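Local structure of orotidine 5'-phosphate decarboxylase (Streptomyces avermitilis, 3V75) at residues P267-G272 with D288-E293; S32-D37 with H78-K83; A53-S58 with H276-R281; A202-E207 with L233-P238; V185-A188 with R194-A197. The protein probably catalyses the decarboxylation of orotidine 5'-phosphate to UMP, the last step of the de novo pathway of UMP biosynthesis. All blocks are in the same frame, centred on the assembly; numbering follows the deposited sequence.

How the contacts relate
An eight-stranded parallel barrel with helices outside illustrates how contacts between separate parts of a chain tie outer helices and loops to it. From the N terminus, contact 2 opens first, bringing helix 27-38 against the start of strand 81-84. Contact 3 opens within that loop, at 53-58, and closes only at 276-281, so the two cross. Inside the long span of contact 3, contact 5 closes a short turn at the start of helix 196-207, and contact 4, next in series, holds the end of that helix to the loop before strand 239-241. Contact 1 opens at 267-272 and closes at 288-293, crossing contact 3; it packs the last helix, 280-299, on the last strand.

Contact 1 of 5, residues P267-G272 with D288-E293; sequences PNVSRG and DRFAEE
Val-269 lies with both its methyl groups over one face of the Phe-290 ring, joining the last strand of the TIM barrel, 265-269, to the helix that ends it, 280-299. The valine is modelled in two conformers; in the one described here, CG1 stands anti to the backbone N (chi1 -178°) and comes down almost over the ring centre. Its CH-pi contact has a CG1-to-centroid distance of 4.1 Å, 11° off the normal. The other branch meets the ring nearer its root, CG2 lying 3.8 Å from Phe-290 CD1. Around the rim the partner changes: the carbonyl oxygen of Gly-272, in the first turn of helix 271-274, approaches close to the ring plane, with O 3.5 Å from Phe-290 CE2. Glycine suits this place, since a beta carbon there would collide with Phe-290 CZ. Beyond the valine, Ile-244 and Leu-41 continue the apolar packing. No direct hydrogen bond crosses the contact, but a water bridges its outer side. It donates to Gly-272 O at 2.7 Å and accepts from Arg-289 NH1 at 2.9 Å, lying in the plane of the guanidinium at its edge.

Contact 2 of 5, residues S32-D37 with H78-K83; sequences SRAMDD and HVAVFK
Small-residue packing, without any hydrogen bond across it, sets Ala-34 and Met-35 of helix 27-38 against Ala-80, at the N-terminal end of the barrel. Ala-80 is the last residue before strand 81-84 begins, and the helix passes in front of that end of the strand rather than along its length. The backbones come close, the two alanine CA atoms of Ala-34 and Ala-80 being 5.2 Å apart, and this is possible because so little side chain stands between them. The methyl group of Ala-80 does most of the touching. It rests on the peptide unit that joins Ala-34 to Met-35, with Ala-80 CB 3.6 Å from Ala-34 O and 4.1 Å from Met-35 N. Two aliphatic carbons complete its surroundings across the contact: Ala-34 CB and Met-35 CG, each 4.2 Å from Ala-80 CB. Met-35, present as selenomethionine, thus takes part through the root of its chain. With CG anti to the carbonyl carbon (chi1 -70°), the chain leads away from the alanine beyond CG, and its selenium stands farther from Ala-80 than CG does. One methyl group is therefore packed against a helical peptide and two side-chain roots. Around this core, Ala-34 also touches Leu-113 at the start of strand 113-120, while Arg-38 at the helix end donates from NH1 to Val-79 O. Helix 27-38 thereby spans the N-terminal ends of two adjacent strands, 81-84 and 113-120, and Val-81 carries the apolar packing onward to Cys-42 and Val-115.

Contact 3 of 5, residues A53-S58 with H276-R281; sequences ADWGLS and HGPDVR
A Schellman motif ends helix 49-54, and the tryptophan just before its glycine, Trp-55, presents one indole face to the Gly-277-Pro-278 unit that leads into helix 280-299. In the motif, Gly-56 takes a positive phi and its N bonds back to Ala-53 O at 2.8 Å. Trp-55 CG stands anti to the carbonyl carbon (chi1 -72°), which helps to carry the indole over the Gly-277-Pro-278 peptide. That peptide bond is cis, so that both CA atoms lie on the same side of it and settle over the six-membered ring. Gly-277 CA is 3.8 Å from the centroid of the Trp-55 six-membered ring, 26° off its normal. Pro-278 CA is 4.0 Å from the centroid of the same Trp-55 ring, a second CH-pi contact. On the same face, near the rim, Pro-278 CB lies 3.7 Å from Trp-55 CE3. A beta carbon on Gly-277 would run into Trp-55 CZ2. NE1 donates to Leu-274 O, and Phe-67, Thr-70 and Val-71 of helix 61-75 also touch the indole. Replacing this tryptophan by an alanine would probably open a gap beneath the cis peptide and leave Leu-274 O without its indole donor. With no hydrogen bond between the segments, the contact rests on apolar packing and on C-H groups, probably somewhat polarised by the neighbouring peptide, over an aromatic face whose rotation the NE1 bond helps to fix.

Contact 4 of 5, residues A202-E207 with L233-P238; sequences AHLAAE and LDINGP
Backbone meets backbone here without a hydrogen bond: the CA atoms of Ala-205 and Ile-235 stand only 4.0 Å apart, and Ala-205 CA directs its hydrogen at Ile-235 O. That CA-H...O contact is 3.5 Å long from Ala-205 CA to Ile-235 O and nearly straight, 167° at the hydrogen. The same oxygen accepts a conventional bond from Asn-208 ND2, just beyond the helix end. Such closeness needs a small residue on the helix, and Ala-205 offers only a methyl group, its CB 3.9 Å from Ile-235 CA. Ile-235 places CG1 between its backbone N and carbonyl carbon (chi1 62°), the crowded position, which lays the branch alongside Leu-204, both side chains pointing the same way. Ile-235 CD1 then lies 4.0 Å from Leu-204 CD1 and equally near its CB. The loop reaches this point through an inverse gamma turn centred on Asp-234, closed by a weak Ile-235 N to Leu-233 O bond. Leu-204 goes on to touch Val-173, Phe-217 and Ala-219. The arrangement is that of a TIM barrel, with helix 196-207 packed outside strands 170-176 and 217-221 and its last turns holding the loop that enters strand 239-241.

Contact 5 of 5, residues V185-A188 with R194-A197; sequences VQHA and RDVA
Asp-195 OD2 is gripped by a water at 2.6 Å and by the Tyr-231 hydroxyl, and that water also donates to His-187 O at 2.8 Å. The aspartate is the N-cap of helix 196-207, an outer helix of the TIM barrel: its other oxygen, OD1, takes the N-H of Ala-198. With CG between the backbone N and the carbonyl carbon (chi1 65°), the carboxylate turns back over the helix start and lies alongside the His-187 ring, the planes 10° apart. Were this aspartate an alanine, the Ala-198 N-H would probably lose its cap, and Tyr-231 and the bridging water their carboxylate. The end of helix 183-186 and the loop after it supply acceptors for the first turn, Val-196 N bonding Ala-188 O at 2.9 Å. Val-196 CB packs on the backbone, 3.4 Å from Val-185 O. Val-185 packs on Val-185 of the second subunit, and Val-196 on Tyr-151 of that subunit. The Gln-186 side chain, bonded through NE2 to Thr-177, lies about 9 Å from that of Lys-119, the predicted proton donor. The straighter bond runs from Ala-197 N to Gln-186 O, 3.0 Å with 164° at the hydrogen, in the carbonyl plane on a lone pair.

Contact 1 of 5, residues P267-G272 with D288-E293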
# COMPACT_ATOMS: atom_id res chain seq x y z
N PRO A 267 -15.69 -2.18 -15.45
CA PRO A 267 -16.60 -1.51 -14.50
C PRO A 267 -16.69 -2.34 -13.23
O PRO A 267 -17.06 -3.51 -13.28
CB PRO A 267 -17.97 -1.53 -15.24
CG PRO A 267 -17.65 -2.10 -16.65
CD PRO A 267 -16.40 -2.92 -16.49
N ASN A 268 -16.35 -1.76 -12.09
CA ASN A 268 -16.36 -2.50 -10.86
C ASN A 268 -17.62 -2.16 -10.04
O ASN A 268 -17.86 -0.99 -9.71
CB ASN A 268 -15.11 -2.15 -10.02
CG ASN A 268 -15.12 -2.86 -8.69
OD1 ASN A 268 -15.57 -2.30 -7.66
ND2 ASN A 268 -14.68 -4.10 -8.69
N VAL A 269 -18.41 -3.19 -9.72
CA VAL A 269 -19.57 -3.06 -8.86
C VAL A 269 -19.28 -3.75 -7.53
O VAL A 269 -18.80 -4.90 -7.53
CB VAL A 269 -20.80 -3.75 -9.50
CG1 VAL A 269 -22.04 -3.58 -8.61
CG2 VAL A 269 -21.09 -3.24 -10.93
N SER A 270 -19.59 -3.11 -6.42
CA SER A 270 -19.46 -3.74 -5.13
C SER A 270 -20.86 -3.99 -4.53
O SER A 270 -21.45 -5.05 -4.78
CB SER A 270 -18.58 -2.87 -4.24
OG SER A 270 -18.57 -3.39 -2.92
N ARG A 271 -21.41 -3.02 -3.81
CA ARG A 271 -22.71 -3.23 -3.15
C ARG A 271 -23.86 -3.65 -4.10
O ARG A 271 -24.70 -4.47 -3.71
CB ARG A 271 -23.12 -1.94 -2.42
CG ARG A 271 -24.41 -2.16 -1.60
CD ARG A 271 -24.77 -0.99 -0.67
NE ARG A 271 -25.96 -1.33 0.08
CZ ARG A 271 -26.03 -2.27 1.02
NH1 ARG A 271 -24.92 -2.93 1.39
NH2 ARG A 271 -27.19 -2.54 1.60
N GLY A 272 -23.89 -3.11 -5.32
CA GLY A 272 -24.96 -3.42 -6.26
C GLY A 272 -25.13 -4.90 -6.51
O GLY A 272 -26.25 -5.36 -6.84
N ASP A 288 -25.47 -10.84 -13.45
CA ASP A 288 -25.85 -10.98 -14.86
C ASP A 288 -26.52 -9.70 -15.34
O ASP A 288 -26.31 -9.26 -16.48
CB ASP A 288 -26.86 -12.13 -15.07
CG ASP A 288 -26.24 -13.52 -15.00
OD1 ASP A 288 -24.99 -13.61 -14.98
OD2 ASP A 288 -27.01 -14.50 -14.93
N ARG A 289 -27.35 -9.10 -14.49
CA ARG A 289 -28.07 -7.89 -14.90
C ARG A 289 -27.11 -6.71 -15.13
O ARG A 289 -27.23 -5.99 -16.14
CB ARG A 289 -29.13 -7.49 -13.89
CG ARG A 289 -29.66 -6.10 -14.18
CD ARG A 289 -30.73 -5.69 -13.15
NE ARG A 289 -30.31 -6.07 -11.80
CZ ARG A 289 -29.76 -5.28 -10.88
NH1 ARG A 289 -29.47 -5.78 -9.67
NH2 ARG A 289 -29.56 -3.98 -11.11
N PHE A 290 -26.18 -6.49 -14.20
CA PHE A 290 -25.19 -5.44 -14.43
C PHE A 290 -24.41 -5.69 -15.71
O PHE A 290 -24.24 -4.76 -16.51
CB PHE A 290 -24.22 -5.29 -13.26
CG PHE A 290 -24.74 -4.40 -12.16
CD1 PHE A 290 -24.64 -3.03 -12.28
CD2 PHE A 290 -25.35 -4.93 -11.04
CE1 PHE A 290 -25.11 -2.18 -11.28
CE2 PHE A 290 -25.84 -4.10 -10.04
CZ PHE A 290 -25.71 -2.72 -10.16
N ALA A 291 -23.91 -6.91 -15.89
CA ALA A 291 -23.08 -7.17 -17.06
C ALA A 291 -23.88 -6.93 -18.33
O ALA A 291 -23.37 -6.36 -19.33
CB ALA A 291 -22.55 -8.58 -17.04
N GLU A 292 -25.14 -7.37 -18.33
CA GLU A 292 -25.95 -7.19 -19.54
C GLU A 292 -26.27 -5.73 -19.81
O GLU A 292 -26.27 -5.29 -20.97
CB GLU A 292 -27.25 -7.99 -19.46
CG GLU A 292 -28.15 -7.75 -20.64
CD GLU A 292 -27.42 -7.97 -22.02
OE1 GLU A 292 -27.75 -7.26 -23.02
OE2 GLU A 292 -26.51 -8.85 -22.12
N GLU A 293 -26.58 -4.98 -18.76
CA GLU A 293 -26.89 -3.57 -18.96
C GLU A 293 -25.68 -2.79 -19.47
O GLU A 293 -25.82 -1.88 -20.31
CB GLU A 293 -27.36 -2.93 -17.67
CG GLU A 293 -28.74 -3.41 -17.28
CD GLU A 293 -29.17 -2.82 -15.92
OE1 GLU A 293 -28.36 -2.21 -15.17
OE2 GLU A 293 -30.34 -3.05 -15.57
O HOH W 1 -28.71 -4.40 -7.29

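Contact 2 of 5, residues S32-D37 with H78-K83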
# COMPACT_ATOMS: atom_id res chain seq x y z
N SER A 32 -9.59 -8.53 -22.31
CA SER A 32 -10.47 -8.20 -23.44
C SER A 32 -11.33 -9.42 -23.78
O SER A 32 -12.58 -9.30 -23.97
CB SER A 32 -9.63 -7.78 -24.66
OG SER A 32 -10.46 -7.47 -25.77
N ARG A 33 -10.72 -10.60 -23.85
CA ARG A 33 -11.47 -11.83 -24.14
C ARG A 33 -12.47 -12.17 -23.03
O ARG A 33 -13.61 -12.58 -23.34
CB ARG A 33 -10.48 -12.99 -24.40
CG ARG A 33 -11.09 -14.37 -24.58
CD ARG A 33 -10.12 -15.37 -25.29
NE ARG A 33 -9.07 -14.66 -26.06
CZ ARG A 33 -7.83 -14.46 -25.60
NH1 ARG A 33 -7.51 -14.90 -24.38
NH2 ARG A 33 -6.91 -13.80 -26.34
N ALA A 34 -12.08 -12.01 -21.77
CA ALA A 34 -12.94 -12.37 -20.65
C ALA A 34 -14.20 -11.49 -20.63
O ALA A 34 -15.31 -11.98 -20.41
CB ALA A 34 -12.20 -12.23 -19.34
N MSE A 35 -14.02 -10.19 -20.84
CA MSE A 35 -15.17 -9.30 -20.85
C MSE A 35 -16.07 -9.60 -22.04
O MSE A 35 -17.30 -9.47 -21.90
CB MSE A 35 -14.77 -7.82 -20.80
CG MSE A 35 -14.18 -7.45 -19.41
SE MSE A 35 -14.18 -5.58 -19.04
CE MSE A 35 -12.97 -5.04 -20.41
N ASP A 36 -15.51 -10.00 -23.18
CA ASP A 36 -16.36 -10.38 -24.33
C ASP A 36 -17.16 -11.66 -23.98
O ASP A 36 -18.35 -11.78 -24.30
CB ASP A 36 -15.53 -10.71 -25.59
CG ASP A 36 -14.85 -9.49 -26.25
OD1 ASP A 36 -15.29 -8.33 -26.05
OD2 ASP A 36 -13.85 -9.71 -27.01
N ASP A 37 -16.47 -12.64 -23.37
CA ASP A 37 -17.05 -13.97 -23.15
C ASP A 37 -18.07 -13.95 -22.01
O ASP A 37 -19.16 -14.51 -22.13
CB ASP A 37 -15.96 -14.99 -22.80
CG ASP A 37 -15.08 -15.38 -23.99
OD1 ASP A 37 -15.40 -15.09 -25.15
OD2 ASP A 37 -14.01 -15.99 -23.72
N HIS A 78 -19.11 -17.18 -13.55
CA HIS A 78 -20.04 -16.31 -14.28
C HIS A 78 -19.54 -14.94 -14.53
O HIS A 78 -19.99 -14.29 -15.47
CB HIS A 78 -21.39 -16.30 -13.57
CG HIS A 78 -21.89 -17.68 -13.33
ND1 HIS A 78 -22.22 -18.53 -14.38
CD2 HIS A 78 -22.01 -18.42 -12.20
CE1 HIS A 78 -22.55 -19.72 -13.89
NE2 HIS A 78 -22.43 -19.68 -12.58
N VAL A 79 -18.60 -14.47 -13.73
CA VAL A 79 -18.14 -13.09 -13.90
C VAL A 79 -16.77 -13.02 -14.52
O VAL A 79 -15.93 -13.92 -14.31
CB VAL A 79 -18.10 -12.24 -12.57
CG1 VAL A 79 -19.50 -12.18 -11.91
CG2 VAL A 79 -17.04 -12.76 -11.62
N ALA A 80 -16.57 -11.99 -15.34
CA ALA A 80 -15.28 -11.82 -16.03
C ALA A 80 -14.13 -11.62 -15.04
O ALA A 80 -13.06 -12.22 -15.20
CB ALA A 80 -15.33 -10.66 -17.01
N VAL A 81 -14.34 -10.78 -14.03
CA VAL A 81 -13.26 -10.35 -13.15
C VAL A 81 -13.79 -10.22 -11.73
O VAL A 81 -14.94 -9.79 -11.53
CB VAL A 81 -12.73 -8.94 -13.59
CG1 VAL A 81 -11.44 -8.57 -12.85
CG2 VAL A 81 -12.53 -8.87 -15.10
N PHE A 82 -12.97 -10.57 -10.75
CA PHE A 82 -13.21 -10.19 -9.35
C PHE A 82 -12.16 -9.23 -8.87
O PHE A 82 -11.01 -9.28 -9.34
CB PHE A 82 -13.06 -11.38 -8.41
CG PHE A 82 -14.21 -12.35 -8.44
CD1 PHE A 82 -15.49 -11.96 -8.01
CD2 PHE A 82 -14.00 -13.67 -8.80
CE1 PHE A 82 -16.54 -12.88 -7.97
CE2 PHE A 82 -15.04 -14.61 -8.75
CZ PHE A 82 -16.32 -14.21 -8.36
N LYS A 83 -12.51 -8.39 -7.90
CA LYS A 83 -11.53 -7.49 -7.29
C LYS A 83 -11.60 -7.59 -5.78
O LYS A 83 -12.36 -6.87 -5.14
CB LYS A 83 -11.75 -6.05 -7.76
CG LYS A 83 -10.69 -5.06 -7.21
CD LYS A 83 -10.79 -3.69 -7.84
CE LYS A 83 -11.96 -2.86 -7.29
NZ LYS A 83 -11.82 -2.49 -5.85

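Contact 3 of 5, residues A53-S58 with H276-R281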
# COMPACT_ATOMS: atom_id res chain seq x y z
N ALA A 53 -22.25 -8.03 8.39
CA ALA A 53 -23.42 -7.93 9.28
C ALA A 53 -24.68 -8.03 8.40
O ALA A 53 -25.61 -8.76 8.77
CB ALA A 53 -23.40 -6.64 10.06
N ASP A 54 -24.71 -7.31 7.29
CA ASP A 54 -25.85 -7.43 6.35
C ASP A 54 -26.12 -8.90 5.94
O ASP A 54 -27.30 -9.31 5.81
CB ASP A 54 -25.64 -6.59 5.09
CG ASP A 54 -25.70 -5.06 5.33
OD1 ASP A 54 -26.16 -4.62 6.41
OD2 ASP A 54 -25.27 -4.30 4.41
N TRP A 55 -25.08 -9.71 5.66
CA TRP A 55 -25.27 -11.13 5.31
C TRP A 55 -25.59 -11.98 6.51
O TRP A 55 -25.66 -13.21 6.39
CB TRP A 55 -24.04 -11.78 4.65
CG TRP A 55 -23.79 -11.33 3.27
CD1 TRP A 55 -24.11 -10.11 2.76
CD2 TRP A 55 -23.14 -12.05 2.22
NE1 TRP A 55 -23.71 -10.02 1.44
CE2 TRP A 55 -23.12 -11.21 1.09
CE3 TRP A 55 -22.60 -13.34 2.12
CZ2 TRP A 55 -22.55 -11.61 -0.15
CZ3 TRP A 55 -22.03 -13.74 0.87
CH2 TRP A 55 -22.03 -12.87 -0.23
N GLY A 56 -25.72 -11.35 7.69
CA GLY A 56 -25.94 -12.07 8.93
C GLY A 56 -24.73 -12.87 9.37
O GLY A 56 -24.88 -13.92 10.02
N LEU A 57 -23.53 -12.41 8.99
CA LEU A 57 -22.29 -13.10 9.39
C LEU A 57 -21.58 -12.26 10.47
O LEU A 57 -21.78 -11.03 10.56
CB LEU A 57 -21.33 -13.27 8.20
CG LEU A 57 -21.92 -14.04 7.02
CD1 LEU A 57 -21.00 -13.82 5.81
CD2 LEU A 57 -22.04 -15.50 7.37
N SER A 58 -20.74 -12.92 11.25
CA SER A 58 -20.04 -12.24 12.33
C SER A 58 -18.84 -11.48 11.76
O SER A 58 -18.35 -11.82 10.66
CB SER A 58 -19.54 -13.29 13.31
OG SER A 58 -18.82 -14.34 12.61
N HIS A 276 -26.93 -8.51 -2.35
CA HIS A 276 -27.89 -9.59 -2.58
C HIS A 276 -27.50 -10.92 -1.96
O HIS A 276 -28.32 -11.83 -1.90
CB HIS A 276 -28.13 -9.75 -4.07
CG HIS A 276 -28.78 -8.55 -4.67
ND1 HIS A 276 -30.11 -8.28 -4.49
CD2 HIS A 276 -28.26 -7.52 -5.39
CE1 HIS A 276 -30.40 -7.13 -5.10
NE2 HIS A 276 -29.30 -6.66 -5.65
N GLY A 277 -26.26 -11.05 -1.49
CA GLY A 277 -25.89 -12.24 -0.75
C GLY A 277 -26.60 -12.24 0.60
O GLY A 277 -27.13 -11.22 1.06
N PRO A 278 -26.62 -13.40 1.25
CA PRO A 278 -25.90 -14.61 0.83
C PRO A 278 -26.61 -15.51 -0.20
O PRO A 278 -26.13 -16.61 -0.53
CB PRO A 278 -25.68 -15.36 2.14
CG PRO A 278 -26.74 -14.88 3.04
CD PRO A 278 -27.19 -13.51 2.60
N ASP A 279 -27.77 -15.08 -0.70
CA ASP A 279 -28.56 -15.87 -1.65
C ASP A 279 -27.82 -16.00 -2.98
O ASP A 279 -27.59 -15.00 -3.68
CB ASP A 279 -29.91 -15.15 -1.82
CG ASP A 279 -30.85 -15.84 -2.74
OD1 ASP A 279 -30.47 -16.50 -3.74
OD2 ASP A 279 -32.07 -15.75 -2.45
N VAL A 280 -27.43 -17.23 -3.33
CA VAL A 280 -26.57 -17.41 -4.50
C VAL A 280 -27.31 -17.11 -5.80
O VAL A 280 -26.70 -16.60 -6.75
CB VAL A 280 -25.92 -18.81 -4.53
CG1 VAL A 280 -25.01 -18.98 -3.30
CG2 VAL A 280 -27.00 -19.92 -4.63
N ARG A 281 -28.62 -17.38 -5.87
CA ARG A 281 -29.35 -17.03 -7.08
C ARG A 281 -29.48 -15.52 -7.18
O ARG A 281 -29.41 -14.97 -8.28
CB ARG A 281 -30.75 -17.65 -7.13
CG ARG A 281 -30.76 -19.16 -7.25
CD ARG A 281 -32.19 -19.70 -7.18
NE ARG A 281 -32.21 -21.18 -7.18
CZ ARG A 281 -33.25 -21.91 -6.81
NH1 ARG A 281 -34.37 -21.33 -6.39
NH2 ARG A 281 -33.16 -23.26 -6.82

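Contact 4 of 5, residues A202-E207 with L233-P238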
# COMPACT_ATOMS: atom_id res chain seq x y z
N ALA A 202 -0.25 9.38 -19.54
CA ALA A 202 0.72 9.39 -20.64
C ALA A 202 1.78 8.28 -20.49
O ALA A 202 2.18 7.66 -21.49
CB ALA A 202 1.39 10.76 -20.79
N HIS A 203 2.25 8.05 -19.27
CA HIS A 203 3.20 6.95 -19.05
C HIS A 203 2.56 5.63 -19.46
O HIS A 203 3.22 4.76 -20.07
CB HIS A 203 3.57 6.83 -17.57
CG HIS A 203 4.61 7.81 -17.11
ND1 HIS A 203 5.86 7.88 -17.66
CD2 HIS A 203 4.59 8.70 -16.08
CE1 HIS A 203 6.58 8.78 -17.01
NE2 HIS A 203 5.83 9.29 -16.04
N LEU A 204 1.29 5.44 -19.09
CA LEU A 204 0.61 4.19 -19.42
C LEU A 204 0.42 4.04 -20.93
O LEU A 204 0.59 2.93 -21.48
CB LEU A 204 -0.73 4.10 -18.71
CG LEU A 204 -0.61 3.96 -17.19
CD1 LEU A 204 -1.97 4.28 -16.56
CD2 LEU A 204 -0.13 2.56 -16.77
N ALA A 205 0.06 5.14 -21.62
CA ALA A 205 -0.09 5.08 -23.08
C ALA A 205 1.23 4.63 -23.70
O ALA A 205 1.25 3.78 -24.62
CB ALA A 205 -0.54 6.41 -23.65
N ALA A 206 2.34 5.15 -23.18
CA ALA A 206 3.65 4.76 -23.72
C ALA A 206 3.93 3.29 -23.40
O ALA A 206 4.46 2.55 -24.24
CB ALA A 206 4.76 5.65 -23.19
N GLU A 207 3.53 2.86 -22.21
CA GLU A 207 3.75 1.48 -21.78
C GLU A 207 3.04 0.47 -22.67
O GLU A 207 3.52 -0.64 -22.88
CB GLU A 207 3.30 1.28 -20.33
CG GLU A 207 3.93 0.10 -19.67
CD GLU A 207 5.41 0.35 -19.37
OE1 GLU A 207 5.73 1.28 -18.57
OE2 GLU A 207 6.26 -0.38 -19.91
N LEU A 233 -8.04 9.57 -22.05
CA LEU A 233 -8.16 8.21 -21.52
C LEU A 233 -7.84 7.14 -22.58
O LEU A 233 -7.94 5.94 -22.27
CB LEU A 233 -9.57 8.00 -20.95
CG LEU A 233 -9.94 8.95 -19.82
CD1 LEU A 233 -11.40 8.63 -19.33
CD2 LEU A 233 -8.95 8.87 -18.69
N ASP A 234 -7.45 7.57 -23.78
CA ASP A 234 -7.04 6.72 -24.91
C ASP A 234 -5.64 6.18 -24.58
O ASP A 234 -4.69 6.63 -25.25
CB ASP A 234 -6.89 7.56 -26.21
CG ASP A 234 -6.76 6.69 -27.49
OD1 ASP A 234 -6.74 5.46 -27.37
OD2 ASP A 234 -6.67 7.27 -28.62
N ILE A 235 -5.47 5.31 -23.59
CA ILE A 235 -4.13 4.84 -23.19
C ILE A 235 -3.84 3.43 -23.68
O ILE A 235 -2.80 2.85 -23.34
CB ILE A 235 -3.93 4.91 -21.66
CG1 ILE A 235 -4.93 4.01 -20.94
CG2 ILE A 235 -4.06 6.36 -21.21
CD1 ILE A 235 -4.63 3.77 -19.46
N ASN A 236 -4.73 2.88 -24.50
CA ASN A 236 -4.59 1.48 -24.97
C ASN A 236 -4.37 0.52 -23.81
O ASN A 236 -3.60 -0.47 -23.90
CB ASN A 236 -3.50 1.31 -26.04
CG ASN A 236 -3.56 -0.05 -26.68
OD1 ASN A 236 -4.66 -0.60 -26.87
ND2 ASN A 236 -2.40 -0.65 -26.97
N GLY A 237 -5.05 0.80 -22.69
CA GLY A 237 -5.05 -0.10 -21.55
C GLY A 237 -6.35 0.01 -20.80
O GLY A 237 -7.15 0.93 -21.04
N PRO A 238 -6.61 -0.95 -19.92
CA PRO A 238 -7.92 -1.02 -19.26
C PRO A 238 -8.08 0.10 -18.22
O PRO A 238 -7.08 0.56 -17.60
CB PRO A 238 -7.90 -2.39 -18.58
CG PRO A 238 -6.41 -2.70 -18.36
CD PRO A 238 -5.71 -2.07 -19.56

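Contact 5 of 5, residues V185-A188 with R194-A197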
# COMPACT_ATOMS: atom_id res chain seq x y z
N VAL A 185 -3.60 15.85 -4.94
CA VAL A 185 -2.36 15.41 -5.59
C VAL A 185 -2.58 15.26 -7.09
O VAL A 185 -1.76 15.69 -7.90
CB VAL A 185 -1.86 14.08 -4.99
CG1 VAL A 185 -0.59 13.58 -5.73
CG2 VAL A 185 -1.58 14.26 -3.53
N GLN A 186 -3.68 14.63 -7.48
CA GLN A 186 -3.89 14.26 -8.87
C GLN A 186 -3.95 15.47 -9.80
O GLN A 186 -3.61 15.36 -10.99
CB GLN A 186 -5.20 13.42 -8.98
CG GLN A 186 -5.04 12.09 -8.26
CD GLN A 186 -6.34 11.40 -7.88
OE1 GLN A 186 -7.40 11.69 -8.44
NE2 GLN A 186 -6.27 10.50 -6.91
N HIS A 187 -4.40 16.61 -9.29
CA HIS A 187 -4.54 17.82 -10.12
C HIS A 187 -3.34 18.76 -10.04
O HIS A 187 -3.32 19.81 -10.70
CB HIS A 187 -5.81 18.61 -9.80
CG HIS A 187 -7.07 17.82 -10.04
ND1 HIS A 187 -8.28 18.24 -9.54
CD2 HIS A 187 -7.29 16.67 -10.71
CE1 HIS A 187 -9.21 17.35 -9.89
NE2 HIS A 187 -8.64 16.41 -10.62
N ALA A 188 -2.35 18.40 -9.22
CA ALA A 188 -1.16 19.25 -9.06
C ALA A 188 -0.39 19.23 -10.40
O ALA A 188 -0.36 18.21 -11.09
CB ALA A 188 -0.31 18.71 -7.92
N ARG A 194 1.46 19.38 -17.62
CA ARG A 194 0.55 18.25 -17.35
C ARG A 194 0.36 18.09 -15.85
O ARG A 194 1.33 18.27 -15.09
CB ARG A 194 1.08 16.94 -17.97
CG ARG A 194 1.08 17.04 -19.52
CD ARG A 194 1.71 15.87 -20.25
NE ARG A 194 2.99 15.59 -19.63
CZ ARG A 194 3.68 14.46 -19.79
NH1 ARG A 194 3.21 13.51 -20.59
NH2 ARG A 194 4.82 14.27 -19.11
N ASP A 195 -0.85 17.73 -15.40
CA ASP A 195 -0.99 17.41 -13.99
C ASP A 195 -0.52 15.99 -13.71
O ASP A 195 -0.13 15.26 -14.63
CB ASP A 195 -2.38 17.72 -13.39
CG ASP A 195 -3.49 16.90 -13.97
OD1 ASP A 195 -3.26 15.87 -14.65
OD2 ASP A 195 -4.68 17.30 -13.70
N VAL A 196 -0.54 15.61 -12.43
CA VAL A 196 -0.07 14.30 -12.02
C VAL A 196 -0.85 13.19 -12.71
O VAL A 196 -0.27 12.23 -13.23
CB VAL A 196 -0.10 14.18 -10.49
CG1 VAL A 196 0.01 12.72 -10.06
CG2 VAL A 196 1.03 15.05 -9.90
N ALA A 197 -2.19 13.31 -12.73
CA ALA A 197 -3.00 12.28 -13.37
C ALA A 197 -2.66 12.14 -14.85
O ALA A 197 -2.53 11.01 -15.35
CB ALA A 197 -4.51 12.59 -13.20
O HOH W 2 -4.90 19.86 -13.07